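Local coordinates for Ras GTPase-activating-like protein IQGAP2 (Homo sapiens, PDB 5CJP), which probably acts as a scaffold that binds active Cdc42-like GTPases through a GAP-related domain, without speeding their GTP hydrolysis as true RasGAPs do, at residues 74-79 and 214-219; 88-93 and 234-239. All coordinates share one frame; numbering follows the deposited sequence.

Contact 1 (74-79 and 214-219); sequences EEIKSK and HEKFPD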
loop_
_atom_site.group_PDB
_atom_site.type_symbol
_atom_site.label_atom_id
_atom_site.label_comp_id
_atom_site.label_asym_id
_atom_site.label_seq_id
_atom_site.Cartn_x
_atom_site.Cartn_y
_atom_site.Cartn_z
ATOM N N GLU E 74 30.216 20.274 11.230
ATOM C CA GLU E 74 30.922 19.216 11.937
ATOM C C GLU E 74 31.939 18.644 10.955
ATOM O O GLU E 74 33.117 18.490 11.267
ATOM C CB GLU E 74 29.938 18.123 12.355
ATOM C CG GLU E 74 30.490 17.130 13.348
ATOM C CD GLU E 74 30.497 17.672 14.760
ATOM O OE1 GLU E 74 31.542 17.553 15.434
ATOM O OE2 GLU E 74 29.457 18.209 15.199
ATOM N N GLU E 75 31.461 18.343 9.756
ATOM C CA GLU E 75 32.277 17.779 8.688
ATOM C C GLU E 75 33.458 18.670 8.315
ATOM O O GLU E 75 34.604 18.214 8.233
ATOM C CB GLU E 75 31.401 17.565 7.456
ATOM C CG GLU E 75 32.107 17.027 6.221
ATOM C CD GLU E 75 32.392 15.541 6.310
ATOM O OE1 GLU E 75 31.800 14.893 7.192
ATOM O OE2 GLU E 75 33.191 15.019 5.493
ATOM N N ILE E 76 33.161 19.942 8.068
ATOM C CA ILE E 76 34.177 20.911 7.690
ATOM C C ILE E 76 35.277 21.048 8.736
ATOM O O ILE E 76 36.442 20.741 8.454
ATOM C CB ILE E 76 33.542 22.267 7.404
ATOM C CG1 ILE E 76 32.683 22.155 6.149
ATOM C CG2 ILE E 76 34.598 23.318 7.211
ATOM C CD1 ILE E 76 31.600 23.186 6.078
ATOM N N LYS E 77 34.931 21.501 9.937
ATOM C CA LYS E 77 35.951 21.625 10.970
ATOM C C LYS E 77 36.185 20.280 11.635
ATOM O O LYS E 77 35.849 20.103 12.798
ATOM C CB LYS E 77 35.547 22.640 12.038
ATOM C CG LYS E 77 36.685 22.923 13.015
ATOM C CD LYS E 77 36.249 23.750 14.210
ATOM C CE LYS E 77 37.404 23.923 15.188
ATOM N NZ LYS E 77 36.988 24.605 16.444
ATOM N N SER E 78 36.763 19.342 10.894
ATOM C CA SER E 78 37.020 18.002 11.409
ATOM C C SER E 78 37.593 17.077 10.339
ATOM O O SER E 78 38.350 16.164 10.638
ATOM C CB SER E 78 35.730 17.395 11.951
ATOM O OG SER E 78 35.906 16.023 12.252
ATOM N N LYS E 79 37.215 17.309 9.091
ATOM C CA LYS E 79 37.711 16.486 8.002
ATOM C C LYS E 79 38.178 17.340 6.832
ATOM O O LYS E 79 38.737 16.823 5.871
ATOM C CB LYS E 79 36.628 15.520 7.516
ATOM C CG LYS E 79 36.263 14.411 8.490
ATOM C CD LYS E 79 35.397 13.407 7.766
ATOM C CE LYS E 79 35.145 12.157 8.574
ATOM N NZ LYS E 79 34.352 11.196 7.752
ATOM N N HIS E 214 34.543 29.601 4.447
ATOM C CA HIS E 214 35.174 30.907 4.578
ATOM C C HIS E 214 35.627 31.142 6.000
ATOM O O HIS E 214 36.657 31.760 6.235
ATOM C CB HIS E 214 34.203 32.023 4.185
ATOM C CG HIS E 214 34.748 33.406 4.396
ATOM N ND1 HIS E 214 33.939 34.516 4.521
ATOM C CD2 HIS E 214 36.020 33.859 4.501
ATOM C CE1 HIS E 214 34.689 35.589 4.696
ATOM N NE2 HIS E 214 35.955 35.220 4.689
ATOM N N GLU E 215 34.851 30.668 6.962
ATOM C CA GLU E 215 35.216 30.859 8.355
ATOM C C GLU E 215 36.518 30.125 8.683
ATOM O O GLU E 215 37.337 30.635 9.443
ATOM C CB GLU E 215 34.102 30.357 9.276
ATOM C CG GLU E 215 34.342 30.651 10.754
ATOM C CD GLU E 215 33.674 29.641 11.678
ATOM O OE1 GLU E 215 33.746 29.827 12.915
ATOM O OE2 GLU E 215 33.086 28.661 11.170
ATOM N N LYS E 216 36.703 28.942 8.097
ATOM C CA LYS E 216 37.892 28.130 8.348
ATOM C C LYS E 216 39.069 28.451 7.429
ATOM O O LYS E 216 40.222 28.299 7.818
ATOM C CB LYS E 216 37.553 26.638 8.232
ATOM C CG LYS E 216 38.723 25.711 8.563
ATOM C CD LYS E 216 38.293 24.252 8.640
ATOM C CE LYS E 216 39.429 23.367 9.110
ATOM N NZ LYS E 216 39.003 21.969 9.443
ATOM N N PHE E 217 38.778 28.880 6.209
ATOM C CA PHE E 217 39.825 29.230 5.261
ATOM C C PHE E 217 39.648 30.672 4.777
ATOM O O PHE E 217 39.232 30.915 3.646
ATOM C CB PHE E 217 39.791 28.281 4.067
ATOM C CG PHE E 217 39.886 26.829 4.437
ATOM C CD1 PHE E 217 38.751 26.111 4.815
ATOM C CD2 PHE E 217 41.109 26.167 4.386
ATOM C CE1 PHE E 217 38.833 24.763 5.129
ATOM C CE2 PHE E 217 41.205 24.815 4.702
ATOM C CZ PHE E 217 40.061 24.111 5.073
ATOM N N PRO E 218 39.979 31.653 5.632
ATOM C CA PRO E 218 39.846 33.075 5.285
ATOM C C PRO E 218 40.590 33.460 4.015
ATOM O O PRO E 218 40.246 34.442 3.361
ATOM C CB PRO E 218 40.402 33.784 6.516
ATOM C CG PRO E 218 40.095 32.818 7.626
ATOM C CD PRO E 218 40.487 31.500 7.006
ATOM N N ASP E 219 41.604 32.683 3.663
ATOM C CA ASP E 219 42.392 32.946 2.463
ATOM C C ASP E 219 41.771 32.424 1.189
ATOM O O ASP E 219 42.395 32.454 0.138
ATOM C CB ASP E 219 43.781 32.338 2.582
ATOM C CG ASP E 219 44.585 32.988 3.645
ATOM O OD1 ASP E 219 44.197 34.093 4.074
ATOM O OD2 ASP E 219 45.608 32.398 4.042
#
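Lys216, the last residue of helix 200-216, spans the gap to segment 74-79 and supplies almost all of what 214-219 puts into the contact. Its CG stands anti to the backbone N (chi1 -177°), and the chain beyond stays extended, which carries the ammonium group straight across to the backbone around Ile76 and Lys77. Lys216 NZ gives a hydrogen bond to Ile76 O at 3.0 Å. The approach is bent, with a C=O...donor angle of 129° and the donor tilted 25° from the carbonyl plane. Ile76 O belongs to the inverse gamma turn centred on Lys77, whose weak hydrogen bond from Ser78 N shares this acceptor. The ammonium group also bonds to Val80 O, bridging two carbonyls of the backbone around Ile76 to Val80. A lysine suits the place because its methylenes can cover an apolar side chain while its tip serves the backbone. Lys216 CD packs 4.1 Å from Ile76 CG2, the two side chains sliding past each other in opposite directions. Replacing Lys216 by a methionine would probably keep part of this cover but leave Ile76 O and Val80 O without their shared donor, giving the inverse gamma turn at Lys77 more freedom to move. Phe217, the first residue to leave helical geometry, does not touch 74-79; its ring leans instead on Val80 and Val83. Within the fold, the contact joins segment 74-79 to the end of helix 200-216 at the periphery of the GAP-related domain: buried Ile76 packs on Ser212 and Ile213 of helix 200-216, while Lys216 and Phe217 cover the backbone around Ile76 to Val80.

Contact 2 (88-93 and 234-239); sequences TGNPTV and YYRYMN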
loop_
_atom_site.group_PDB
_atom_site.type_symbol
_atom_site.label_atom_id
_atom_site.label_comp_id
_atom_site.label_asym_id
_atom_site.label_seq_id
_atom_site.Cartn_x
_atom_site.Cartn_y
_atom_site.Cartn_z
ATOM N N THR E 88 35.870 16.671 -2.470
ATOM C CA THR E 88 36.505 15.369 -2.721
ATOM C C THR E 88 36.096 14.328 -1.673
ATOM O O THR E 88 36.071 13.126 -1.945
ATOM C CB THR E 88 38.053 15.477 -2.707
ATOM O OG1 THR E 88 38.492 15.871 -1.399
ATOM C CG2 THR E 88 38.536 16.502 -3.730
ATOM N N GLY E 89 35.779 14.810 -0.476
ATOM C CA GLY E 89 35.384 13.939 0.613
ATOM C C GLY E 89 33.991 13.357 0.507
ATOM O O GLY E 89 33.614 12.539 1.339
ATOM N N ASN E 90 33.223 13.787 -0.494
ATOM C CA ASN E 90 31.867 13.280 -0.710
ATOM C C ASN E 90 31.112 13.089 0.612
ATOM O O ASN E 90 30.627 11.994 0.901
ATOM C CB ASN E 90 31.953 11.954 -1.470
ATOM C CG ASN E 90 30.589 11.353 -1.778
ATOM O OD1 ASN E 90 30.395 10.139 -1.663
ATOM N ND2 ASN E 90 29.644 12.192 -2.184
ATOM N N PRO E 91 30.983 14.164 1.414
ATOM C CA PRO E 91 30.298 14.146 2.713
ATOM C C PRO E 91 28.880 13.627 2.585
ATOM O O PRO E 91 28.141 14.066 1.716
ATOM C CB PRO E 91 30.366 15.605 3.152
ATOM C CG PRO E 91 30.269 16.330 1.860
ATOM C CD PRO E 91 31.212 15.551 0.976
ATOM N N THR E 92 28.485 12.699 3.447
ATOM C CA THR E 92 27.153 12.135 3.317
ATOM C C THR E 92 26.039 13.111 3.649
ATOM O O THR E 92 24.911 12.945 3.194
ATOM C CB THR E 92 27.034 10.797 4.103
ATOM O OG1 THR E 92 25.853 10.796 4.906
ATOM C CG2 THR E 92 28.243 10.565 4.939
ATOM N N VAL E 93 26.358 14.158 4.397
ATOM C CA VAL E 93 25.353 15.158 4.726
ATOM C C VAL E 93 24.953 15.891 3.457
ATOM O O VAL E 93 23.814 16.279 3.298
ATOM C CB VAL E 93 25.880 16.232 5.693
ATOM C CG1 VAL E 93 24.748 17.164 6.098
ATOM C CG2 VAL E 93 26.496 15.578 6.895
ATOM N N TYR E 234 24.884 23.104 -8.765
ATOM C CA TYR E 234 24.906 22.642 -10.134
ATOM C C TYR E 234 25.322 21.202 -10.400
ATOM O O TYR E 234 24.501 20.387 -10.802
ATOM C CB TYR E 234 25.759 23.570 -11.020
ATOM C CG TYR E 234 25.503 23.271 -12.469
ATOM C CD1 TYR E 234 24.264 23.542 -13.033
ATOM C CD2 TYR E 234 26.409 22.522 -13.213
ATOM C CE1 TYR E 234 23.913 23.051 -14.300
ATOM C CE2 TYR E 234 26.068 22.026 -14.476
ATOM C CZ TYR E 234 24.815 22.289 -15.003
ATOM O OH TYR E 234 24.444 21.732 -16.201
ATOM N N TYR E 235 26.595 20.886 -10.206
ATOM C CA TYR E 235 27.078 19.539 -10.499
ATOM C C TYR E 235 26.371 18.451 -9.711
ATOM O O TYR E 235 26.128 17.366 -10.210
ATOM C CB TYR E 235 28.585 19.440 -10.235
ATOM C CG TYR E 235 29.192 18.135 -10.699
ATOM C CD1 TYR E 235 29.418 17.896 -12.049
ATOM C CD2 TYR E 235 29.506 17.128 -9.790
ATOM C CE1 TYR E 235 29.936 16.698 -12.489
ATOM C CE2 TYR E 235 30.029 15.915 -10.212
ATOM C CZ TYR E 235 30.244 15.702 -11.566
ATOM O OH TYR E 235 30.761 14.497 -12.002
ATOM N N ARG E 236 26.039 18.753 -8.467
ATOM C CA ARG E 236 25.395 17.789 -7.608
ATOM C C ARG E 236 23.862 17.801 -7.666
ATOM O O ARG E 236 23.236 16.744 -7.808
ATOM C CB ARG E 236 25.895 18.009 -6.175
ATOM C CG ARG E 236 26.814 16.900 -5.658
ATOM C CD ARG E 236 25.953 15.646 -5.441
ATOM N NE ARG E 236 26.505 14.620 -4.550
ATOM C CZ ARG E 236 27.303 14.849 -3.515
ATOM N NH1 ARG E 236 27.698 16.078 -3.211
ATOM N NH2 ARG E 236 27.668 13.836 -2.746
ATOM N N TYR E 237 23.256 18.984 -7.595
ATOM C CA TYR E 237 21.802 19.086 -7.587
ATOM C C TYR E 237 21.044 18.939 -8.901
ATOM O O TYR E 237 20.208 18.052 -9.036
ATOM C CB TYR E 237 21.390 20.399 -6.914
ATOM C CG TYR E 237 19.893 20.622 -6.833
ATOM C CD1 TYR E 237 19.048 19.657 -6.256
ATOM C CD2 TYR E 237 19.321 21.815 -7.299
ATOM C CE1 TYR E 237 17.678 19.877 -6.145
ATOM C CE2 TYR E 237 17.943 22.048 -7.192
ATOM C CZ TYR E 237 17.127 21.076 -6.614
ATOM O OH TYR E 237 15.760 21.297 -6.507
ATOM N N MET E 238 21.322 19.795 -9.875
ATOM C CA MET E 238 20.574 19.722 -11.128
ATOM C C MET E 238 21.222 19.111 -12.360
ATOM O O MET E 238 20.516 18.603 -13.223
ATOM C CB MET E 238 20.049 21.101 -11.483
ATOM C CG MET E 238 21.110 22.120 -11.781
ATOM S SD MET E 238 20.268 23.689 -11.933
ATOM C CE MET E 238 20.927 24.587 -10.459
ATOM N N ASN E 239 22.547 19.146 -12.459
ATOM C CA ASN E 239 23.203 18.584 -13.631
ATOM C C ASN E 239 22.789 17.116 -13.848
ATOM O O ASN E 239 22.644 16.652 -14.986
ATOM C CB ASN E 239 24.722 18.724 -13.502
ATOM C CG ASN E 239 25.422 18.686 -14.845
ATOM O OD1 ASN E 239 24.959 19.284 -15.817
ATOM N ND2 ASN E 239 26.550 17.996 -14.903
#
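Asn90 and Arg236 meet with their side chains crossing at about a right angle, the amide and guanidinium planes turned 38° apart. Arg236 leaves helix 222-243 toward the loop, and a bend at chi2 (-70°) steers its NH2 to the amide end of Asn90. With CG anti to the backbone N (chi1 -179°), Asn90 sends its amide across to meet it. Asn90 leaves helical geometry with positive phi, which asparagine tolerates better than most residues. Pro91, at the N-cap of helix 92-102, follows at once; its O lies 4.5 Å from Arg236 NH2, too far for a bond. The loop probably corresponds to the finger loop of RasGAPs, with Thr88 where they carry the catalytic arginine, and YYRYMN recalls their FLR signature. Thr88 packs on an aromatic side chain of another protein chain, and the side chain of Asn90 is about 9 Å from a bound GTP. Asn90 OD1 takes a weak hydrogen bond from Lys95 NZ. Asn90 ND2 and Arg236 NH2 are modelled 2.6 Å apart, but both are donors: no hydrogen bond or charge pairing joins them as modelled, and at 2.60 Å resolution the short spacing carries no weight.

How the contacts relate
From the N terminus, the chain passes along helix 58-79, through the short helix 85-88, and into helix 92-102. Contact 1 closes a long loop when helix 200-216 returns to segment 74-79. Contact 2 starts inside that loop, at 88-93, and closes beyond it, on helix 222-243, so the two loops cross rather than nest. Their centres are about 17 Å apart, and they touch where Glu75 OE2 packs 3.7 Å from Pro91 CB. Together they join consecutive pieces of the early chain to the consecutive helices 200-216 and 222-243, one at the edge of the GAP-related domain and one in its interior.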